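Exoenzyme S (Pseudomonas aeruginosa, PDB 6GN8) is a secreted bacterial toxin that probably stimulates GTP hydrolysis by small GTPases and transfers ADP-ribose, the latter through the domain described here. Local coordinates at residues C[106-111]-C[135-140]; C[149-154]-C[196-201]. The protein carries 2 engineered substitutions. All blocks are in the same frame, centred on the assembly; numbering follows the deposited sequence.

Two contacts in series illustrate how an ADP-ribosyltransferase core is stitched from distant parts of one chain. After the N-terminal helices the chain enters strand 106-112, an outer strand of a mixed sheet; interaction 1 closes a loop of 23 residues by bringing segment 135-140 back against it, joining that sheet to the three-stranded antiparallel sheet that begins with strand 133-136. Only then does interaction 2 open, closing a longer excursion of 41 residues with strands 149-155 and 194-200 side by side. Neither nests in the other, yet they meet: strands 106-112 and 149-155 are neighbours, and Thr108 O lies 2.8 Å from Val153 N.

Interaction 1 (C[106-111]-C[135-140]); sequences VKTFRG and TSLNPG
Over one face of the Phe109 ring sits Pro139, whose CB makes a CH-pi contact 4.3 Å from the ring centroid, displaced toward the rim, while Leu137 O approaches the ring edge in its plane, 3.6 Å from Phe109 CE2. The proline ring lies alongside the phenylalanine and points the same way, so that Pro139 CG also comes within 3.6 Å of Phe109 CE2. Phe109 places CG beside its own backbone N (chi1 -42°), which swings the ring over the turn that follows Ser136.

A single antiparallel hydrogen-bonded pair, Phe109 with Ser136, bridges the backbones. Phe109 N donates to Ser136 O, and Ser136 N returns the bond to Phe109 O, each at 2.8 Å. Beside this bridge two threonines cross at about a right angle, with Thr108 OG1 and Thr135 OG1 2.8 Å apart; Thr135 OG1 is also hydrogen-bonded to Ile173 O on the neighbouring strand of its own sheet. Leu137 CD2 reaches back to Val106 CG2 at 3.8 Å, an apolar flank to the polar pair.

Arg110 followed by Ser134-Thr135-Ser136 is consistent with the arginine and Ser-Thr-Ser signature of this toxin family, and Arg110 NH1 bonds Ser134 O. The chemistry implies a short, partly buried splice between two sheets: two backbone bonds set the register, the hydroxyls lie beside it, and the Phe109 ring packs on Pro139 just past the bridge.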
ATOM      1  N   VAL C 106       8.167   6.579 -23.550  1.00 50.02           N
ATOM      2  CA  VAL C 106       8.914   7.702 -24.054  1.00 47.40           C
ATOM      3  C   VAL C 106       8.341   9.011 -23.428  1.00 48.65           C
ATOM      4  O   VAL C 106       7.127   9.161 -23.251  1.00 45.88           O
ATOM      5  CB  VAL C 106       9.030   7.708 -25.613  1.00 51.00           C
ATOM      6  CG1 VAL C 106       7.714   8.013 -26.300  1.00 49.31           C
ATOM      7  CG2 VAL C 106      10.120   8.663 -26.091  1.00 50.97           C
ATOM      8  N   LYS C 107       9.262   9.921 -23.039  1.00 45.30           N
ATOM      9  CA  LYS C 107       8.945  11.221 -22.492  1.00 43.23           C
ATOM     10  C   LYS C 107       9.031  12.264 -23.606  1.00 47.50           C
ATOM     11  O   LYS C 107      10.100  12.438 -24.223  1.00 48.22           O
ATOM     12  CB  LYS C 107       9.879  11.561 -21.333  1.00 44.53           C
ATOM     13  CG  LYS C 107       9.698  12.982 -20.752  1.00 46.03           C
ATOM     14  CD  LYS C 107      10.657  13.244 -19.564  1.00 49.37           C
ATOM     15  CE  LYS C 107      12.113  13.154 -19.958  1.00 38.75           C
ATOM     16  NZ  LYS C 107      13.027  13.347 -18.804  1.00 44.19           N
ATOM     17  N   THR C 108       7.912  12.979 -23.842  1.00 42.38           N
ATOM     18  CA  THR C 108       7.849  14.033 -24.870  1.00 42.01           C
ATOM     19  C   THR C 108       7.207  15.279 -24.286  1.00 44.69           C
ATOM     20  O   THR C 108       6.629  15.238 -23.200  1.00 43.39           O
ATOM     21  CB  THR C 108       7.134  13.561 -26.139  1.00 47.53           C
ATOM     22  OG1 THR C 108       5.789  13.193 -25.824  1.00 45.27           O
ATOM     23  CG2 THR C 108       7.871  12.423 -26.869  1.00 43.49           C
ATOM     24  N   PHE C 109       7.341  16.394 -24.992  1.00 42.30           N
ATOM     25  CA  PHE C 109       6.918  17.700 -24.503  1.00 41.56           C
ATOM     26  C   PHE C 109       6.014  18.375 -25.480  1.00 47.16           C
ATOM     27  O   PHE C 109       6.056  18.100 -26.685  1.00 46.39           O
ATOM     28  CB  PHE C 109       8.159  18.567 -24.206  1.00 43.59           C
ATOM     29  CG  PHE C 109       9.256  17.766 -23.520  1.00 45.76           C
ATOM     30  CD1 PHE C 109       9.160  17.439 -22.170  1.00 47.13           C
ATOM     31  CD2 PHE C 109      10.310  17.220 -24.258  1.00 47.21           C
ATOM     32  CE1 PHE C 109      10.121  16.636 -21.564  1.00 47.34           C
ATOM     33  CE2 PHE C 109      11.269  16.418 -23.643  1.00 49.16           C
ATOM     34  CZ  PHE C 109      11.179  16.151 -22.301  1.00 47.00           C
ATOM     35  N   ARG C 110       5.166  19.255 -24.956  1.00 45.88           N
ATOM     36  CA  ARG C 110       4.200  19.952 -25.793  1.00 46.81           C
ATOM     37  C   ARG C 110       3.828  21.310 -25.182  1.00 54.04           C
ATOM     38  O   ARG C 110       3.488  21.387 -24.016  1.00 54.72           O
ATOM     39  CB  ARG C 110       2.966  19.054 -25.959  1.00 46.67           C
ATOM     40  CG  ARG C 110       1.822  19.674 -26.704  1.00 50.87           C
ATOM     41  CD  ARG C 110       0.629  18.764 -26.643  1.00 54.50           C
ATOM     42  NE  ARG C 110      -0.566  19.509 -27.021  1.00 57.99           N
ATOM     43  CZ  ARG C 110      -0.997  19.651 -28.264  1.00 65.30           C
ATOM     44  NH1 ARG C 110      -0.352  19.075 -29.269  1.00 48.45           N
ATOM     45  NH2 ARG C 110      -2.080  20.369 -28.515  1.00 65.63           N
ATOM     46  N   GLY C 111       3.908  22.354 -25.985  1.00 53.63           N
ATOM     47  CA  GLY C 111       3.530  23.705 -25.597  1.00 54.69           C
ATOM     48  C   GLY C 111       2.447  24.254 -26.513  1.00 62.98           C
ATOM     49  O   GLY C 111       2.443  23.959 -27.713  1.00 65.69           O
ATOM     50  N   THR C 135       3.689  15.949 -30.130  1.00 41.87           N
ATOM     51  CA  THR C 135       4.592  16.186 -29.022  1.00 40.82           C
ATOM     52  C   THR C 135       5.984  16.177 -29.651  1.00 44.35           C
ATOM     53  O   THR C 135       6.136  15.763 -30.809  1.00 43.71           O
ATOM     54  CB  THR C 135       4.379  15.171 -27.882  1.00 44.20           C
ATOM     55  OG1 THR C 135       4.826  13.900 -28.301  1.00 45.36           O
ATOM     56  CG2 THR C 135       2.933  15.070 -27.401  1.00 40.11           C
ATOM     57  N   SER C 136       6.979  16.670 -28.923  1.00 40.23           N
ATOM     58  CA  SER C 136       8.339  16.756 -29.413  1.00 40.48           C
ATOM     59  C   SER C 136       9.299  16.133 -28.379  1.00 44.97           C
ATOM     60  O   SER C 136       9.066  16.281 -27.182  1.00 43.87           O
ATOM     61  CB  SER C 136       8.669  18.226 -29.684  1.00 43.09           C
ATOM     62  OG  SER C 136      10.022  18.591 -29.436  1.00 54.99           O
ATOM     63  N   LEU C 137      10.378  15.474 -28.845  1.00 43.78           N
ATOM     64  CA  LEU C 137      11.454  14.900 -28.003  1.00 45.13           C
ATOM     65  C   LEU C 137      12.412  15.991 -27.556  1.00 54.78           C
ATOM     66  O   LEU C 137      13.176  15.793 -26.623  1.00 55.25           O
ATOM     67  CB  LEU C 137      12.256  13.817 -28.748  1.00 45.73           C
ATOM     68  CG  LEU C 137      11.766  12.385 -28.689  1.00 49.85           C
ATOM     69  CD1 LEU C 137      12.497  11.546 -29.686  1.00 50.97           C
ATOM     70  CD2 LEU C 137      11.943  11.776 -27.297  1.00 48.53           C
ATOM     71  N   ASN C 138      12.374  17.130 -28.248  1.00 56.06           N
ATOM     72  CA  ASN C 138      13.184  18.321 -28.010  1.00 58.30           C
ATOM     73  C   ASN C 138      12.495  19.221 -26.934  1.00 66.85           C
ATOM     74  O   ASN C 138      11.434  19.764 -27.245  1.00 67.29           O
ATOM     75  CB  ASN C 138      13.338  19.051 -29.358  1.00 54.02           C
ATOM     76  CG  ASN C 138      14.426  20.067 -29.439  1.00 84.27           C
ATOM     77  OD1 ASN C 138      14.727  20.781 -28.476  1.00 88.20           O
ATOM     78  ND2 ASN C 138      15.028  20.168 -30.615  1.00 73.67           N
ATOM     79  N   PRO C 139      13.019  19.387 -25.681  1.00 67.49           N
ATOM     80  CA  PRO C 139      12.304  20.236 -24.687  1.00 68.99           C
ATOM     81  C   PRO C 139      12.241  21.729 -25.069  1.00 82.12           C
ATOM     82  O   PRO C 139      11.280  22.416 -24.711  1.00 80.66           O
ATOM     83  CB  PRO C 139      13.103  20.041 -23.381  1.00 69.52           C
ATOM     84  CG  PRO C 139      13.980  18.844 -23.615  1.00 73.78           C
ATOM     85  CD  PRO C 139      14.255  18.821 -25.099  1.00 69.82           C
ATOM     86  N   GLY C 140      13.255  22.192 -25.812  1.00 86.19           N
ATOM     87  CA  GLY C 140      13.425  23.572 -26.257  1.00 88.91           C
ATOM     88  C   GLY C 140      12.336  24.119 -27.153  1.00 98.97           C
ATOM     89  O   GLY C 140      11.762  25.172 -26.846  1.00 98.75           O
TER

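Interaction 2 (C[149-154]-C[196-201]); sequences TISTVF and RVLEEA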
ATOM      1  N   THR C 149       0.189  26.680 -21.884  1.00 52.56           N
ATOM      2  CA  THR C 149       0.098  25.368 -21.247  1.00 50.88           C
ATOM      3  C   THR C 149       1.283  24.519 -21.747  1.00 51.30           C
ATOM      4  O   THR C 149       1.437  24.324 -22.958  1.00 49.86           O
ATOM      5  CB  THR C 149      -1.274  24.654 -21.391  1.00 59.50           C
ATOM      6  OG1 THR C 149      -1.393  24.056 -22.663  1.00 69.92           O
ATOM      7  CG2 THR C 149      -2.476  25.533 -21.087  1.00 52.00           C
ATOM      8  N   ILE C 150       2.157  24.098 -20.805  1.00 45.74           N
ATOM      9  CA  ILE C 150       3.349  23.259 -21.042  1.00 45.89           C
ATOM     10  C   ILE C 150       3.069  21.857 -20.456  1.00 48.92           C
ATOM     11  O   ILE C 150       2.733  21.772 -19.272  1.00 48.95           O
ATOM     12  CB  ILE C 150       4.656  23.873 -20.447  1.00 49.32           C
ATOM     13  CG1 ILE C 150       4.946  25.303 -20.941  1.00 50.50           C
ATOM     14  CG2 ILE C 150       5.868  22.963 -20.700  1.00 51.47           C
ATOM     15  CD1 ILE C 150       5.119  25.419 -22.457  1.00 66.46           C
ATOM     16  N   SER C 151       3.188  20.775 -21.285  1.00 43.33           N
ATOM     17  CA  SER C 151       2.919  19.385 -20.891  1.00 42.23           C
ATOM     18  C   SER C 151       4.124  18.473 -21.062  1.00 44.01           C
ATOM     19  O   SER C 151       4.901  18.621 -21.997  1.00 42.84           O
ATOM     20  CB  SER C 151       1.765  18.802 -21.701  1.00 45.93           C
ATOM     21  OG  SER C 151       0.598  19.603 -21.671  1.00 52.89           O
ATOM     22  N   THR C 152       4.248  17.505 -20.159  1.00 39.63           N
ATOM     23  CA  THR C 152       5.224  16.427 -20.212  1.00 39.60           C
ATOM     24  C   THR C 152       4.353  15.189 -20.368  1.00 43.14           C
ATOM     25  O   THR C 152       3.431  14.963 -19.571  1.00 42.05           O
ATOM     26  CB  THR C 152       6.179  16.447 -19.006  1.00 42.39           C
ATOM     27  OG1 THR C 152       6.792  17.725 -18.932  1.00 37.94           O
ATOM     28  CG2 THR C 152       7.242  15.387 -19.080  1.00 36.24           C
ATOM     29  N   VAL C 153       4.603  14.427 -21.443  1.00 39.13           N
ATOM     30  CA  VAL C 153       3.793  13.293 -21.850  1.00 38.32           C
ATOM     31  C   VAL C 153       4.609  12.018 -21.746  1.00 44.27           C
ATOM     32  O   VAL C 153       5.770  11.963 -22.172  1.00 44.39           O
ATOM     33  CB  VAL C 153       3.258  13.534 -23.319  1.00 41.57           C
ATOM     34  CG1 VAL C 153       2.289  12.443 -23.779  1.00 41.92           C
ATOM     35  CG2 VAL C 153       2.625  14.920 -23.489  1.00 39.64           C
ATOM     36  N   PHE C 154       3.967  10.969 -21.222  1.00 42.58           N
ATOM     37  CA  PHE C 154       4.538   9.612 -21.129  1.00 42.58           C
ATOM     38  C   PHE C 154       3.625   8.651 -21.867  1.00 48.86           C
ATOM     39  O   PHE C 154       2.428   8.593 -21.568  1.00 48.47           O
ATOM     40  CB  PHE C 154       4.732   9.174 -19.657  1.00 42.48           C
ATOM     41  CG  PHE C 154       5.801   9.973 -18.966  1.00 39.79           C
ATOM     42  CD1 PHE C 154       7.139   9.601 -19.061  1.00 41.78           C
ATOM     43  CD2 PHE C 154       5.482  11.143 -18.279  1.00 37.73           C
ATOM     44  CE1 PHE C 154       8.136  10.348 -18.420  1.00 41.49           C
ATOM     45  CE2 PHE C 154       6.472  11.903 -17.661  1.00 39.12           C
ATOM     46  CZ  PHE C 154       7.796  11.502 -17.734  1.00 38.21           C
ATOM     47  N   ARG C 196       1.648  20.699 -16.829  1.00 40.22           N
ATOM     48  CA  ARG C 196       0.920  19.443 -16.766  1.00 40.13           C
ATOM     49  C   ARG C 196       1.772  18.231 -17.047  1.00 44.83           C
ATOM     50  O   ARG C 196       2.746  18.295 -17.788  1.00 45.43           O
ATOM     51  CB  ARG C 196      -0.262  19.460 -17.784  1.00 42.46           C
ATOM     52  CG  ARG C 196      -1.602  19.381 -17.090  1.00 59.66           C
ATOM     53  CD  ARG C 196      -2.784  19.069 -17.978  1.00 67.13           C
ATOM     54  NE  ARG C 196      -3.581  20.265 -18.257  1.00 62.81           N
ATOM     55  CZ  ARG C 196      -3.589  20.879 -19.433  1.00 72.39           C
ATOM     56  NH1 ARG C 196      -2.847  20.417 -20.441  1.00 62.18           N
ATOM     57  NH2 ARG C 196      -4.340  21.952 -19.617  1.00 52.06           N
ATOM     58  N   VAL C 197       1.348  17.099 -16.490  1.00 41.26           N
ATOM     59  CA  VAL C 197       1.967  15.809 -16.735  1.00 40.83           C
ATOM     60  C   VAL C 197       0.850  14.882 -17.209  1.00 45.43           C
ATOM     61  O   VAL C 197      -0.156  14.717 -16.511  1.00 46.07           O
ATOM     62  CB  VAL C 197       2.783  15.251 -15.538  1.00 42.71           C
ATOM     63  CG1 VAL C 197       3.393  13.889 -15.867  1.00 42.08           C
ATOM     64  CG2 VAL C 197       3.866  16.238 -15.119  1.00 41.84           C
ATOM     65  N   LEU C 198       0.980  14.368 -18.441  1.00 40.71           N
ATOM     66  CA  LEU C 198      -0.029  13.470 -19.007  1.00 40.81           C
ATOM     67  C   LEU C 198       0.550  12.107 -19.210  1.00 43.79           C
ATOM     68  O   LEU C 198       1.727  11.961 -19.553  1.00 43.26           O
ATOM     69  CB  LEU C 198      -0.569  13.971 -20.359  1.00 41.41           C
ATOM     70  CG  LEU C 198      -1.222  15.337 -20.450  1.00 46.98           C
ATOM     71  CD1 LEU C 198      -1.398  15.736 -21.923  1.00 47.34           C
ATOM     72  CD2 LEU C 198      -2.584  15.333 -19.782  1.00 50.83           C
ATOM     73  N   GLU C 199      -0.286  11.103 -19.079  1.00 41.95           N
ATOM     74  CA  GLU C 199       0.155   9.747 -19.324  1.00 43.55           C
ATOM     75  C   GLU C 199      -0.896   9.016 -20.169  1.00 52.43           C
ATOM     76  O   GLU C 199      -2.089   9.199 -19.939  1.00 52.78           O
ATOM     77  CB  GLU C 199       0.421   9.043 -17.985  1.00 44.55           C
ATOM     78  CG  GLU C 199       0.599   7.546 -18.079  1.00 48.96           C
ATOM     79  CD  GLU C 199       0.462   6.840 -16.746  1.00 58.97           C
ATOM     80  OE1 GLU C 199      -0.596   6.974 -16.093  1.00 60.31           O
ATOM     81  OE2 GLU C 199       1.424   6.145 -16.357  1.00 57.18           O
ATOM     82  N   GLU C 200      -0.454   8.214 -21.157  1.00 50.78           N
ATOM     83  CA  GLU C 200      -1.339   7.388 -21.979  1.00 52.39           C
ATOM     84  C   GLU C 200      -2.075   6.443 -21.037  1.00 57.40           C
ATOM     85  O   GLU C 200      -1.419   5.648 -20.360  1.00 57.49           O
ATOM     86  CB  GLU C 200      -0.507   6.615 -23.017  1.00 54.21           C
ATOM     87  CG  GLU C 200      -1.296   6.055 -24.176  1.00 59.98           C
ATOM     88  CD  GLU C 200      -0.481   5.124 -25.045  1.00 68.40           C
ATOM     89  OE1 GLU C 200      -1.050   4.120 -25.532  1.00 65.37           O
ATOM     90  OE2 GLU C 200       0.732   5.379 -25.220  1.00 52.85           O
ATOM     91  N   ALA C 201      -3.419   6.588 -20.923  1.00 55.06           N
ATOM     92  CA  ALA C 201      -4.255   5.782 -20.012  1.00 56.53           C
ATOM     93  C   ALA C 201      -3.976   4.268 -20.140  1.00 64.93           C
ATOM     94  O   ALA C 201      -3.809   3.581 -19.123  1.00 64.81           O
ATOM     95  CB  ALA C 201      -5.726   6.067 -20.251  1.00 57.41           C
TER
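Phe154 and Val197 lie on the same face of the sheet, and their torsions bring ring and methyl together there: Phe154 CG stands beside its backbone N (chi1 -68°), while Val197 CG1 extends away from its own backbone N (chi1 180°). The methyl Val197 CG1 thereby comes to the ring edge, 4.1 Å from Phe154 CE2. On the opposite side, shared by Ser151, Val153, Arg196 and Leu198, the arginine chain bends at chi3 and brings its guanidinium obliquely past the serine, with Arg196 NH1 3.7 Å from Ser151 OG. Its strong partner is Asp116, which forms a salt bridge with NH1. Val153 CG2 and Leu198 CD1 pack more loosely, at 4.4 Å.

Between these layers the strands run parallel, inclined by 31°. Arg196 is straddled by Ile150 and Thr152: its N donates to Ile150 O at 2.9 Å and its O accepts from Thr152 N. Leu198 repeats the pattern, with Leu198 N to Thr152 O at 2.8 Å and Phe154 N to Leu198 O at 3.0 Å. Glu200 N closes the ladder on Phe154 O at 2.9 Å.

Beyond the pair, the Phe154 ring stacks on an aromatic side chain of another protein's chain, where Glu199 OE2 hydrogen-bonds an aromatic side chain and pairs with a basic one. Five backbone bonds thus satisfy buried amides; one face carries Arg196 toward Asp116, outside both strands, and the other meets the partner protein, consistent with a role in its recognition.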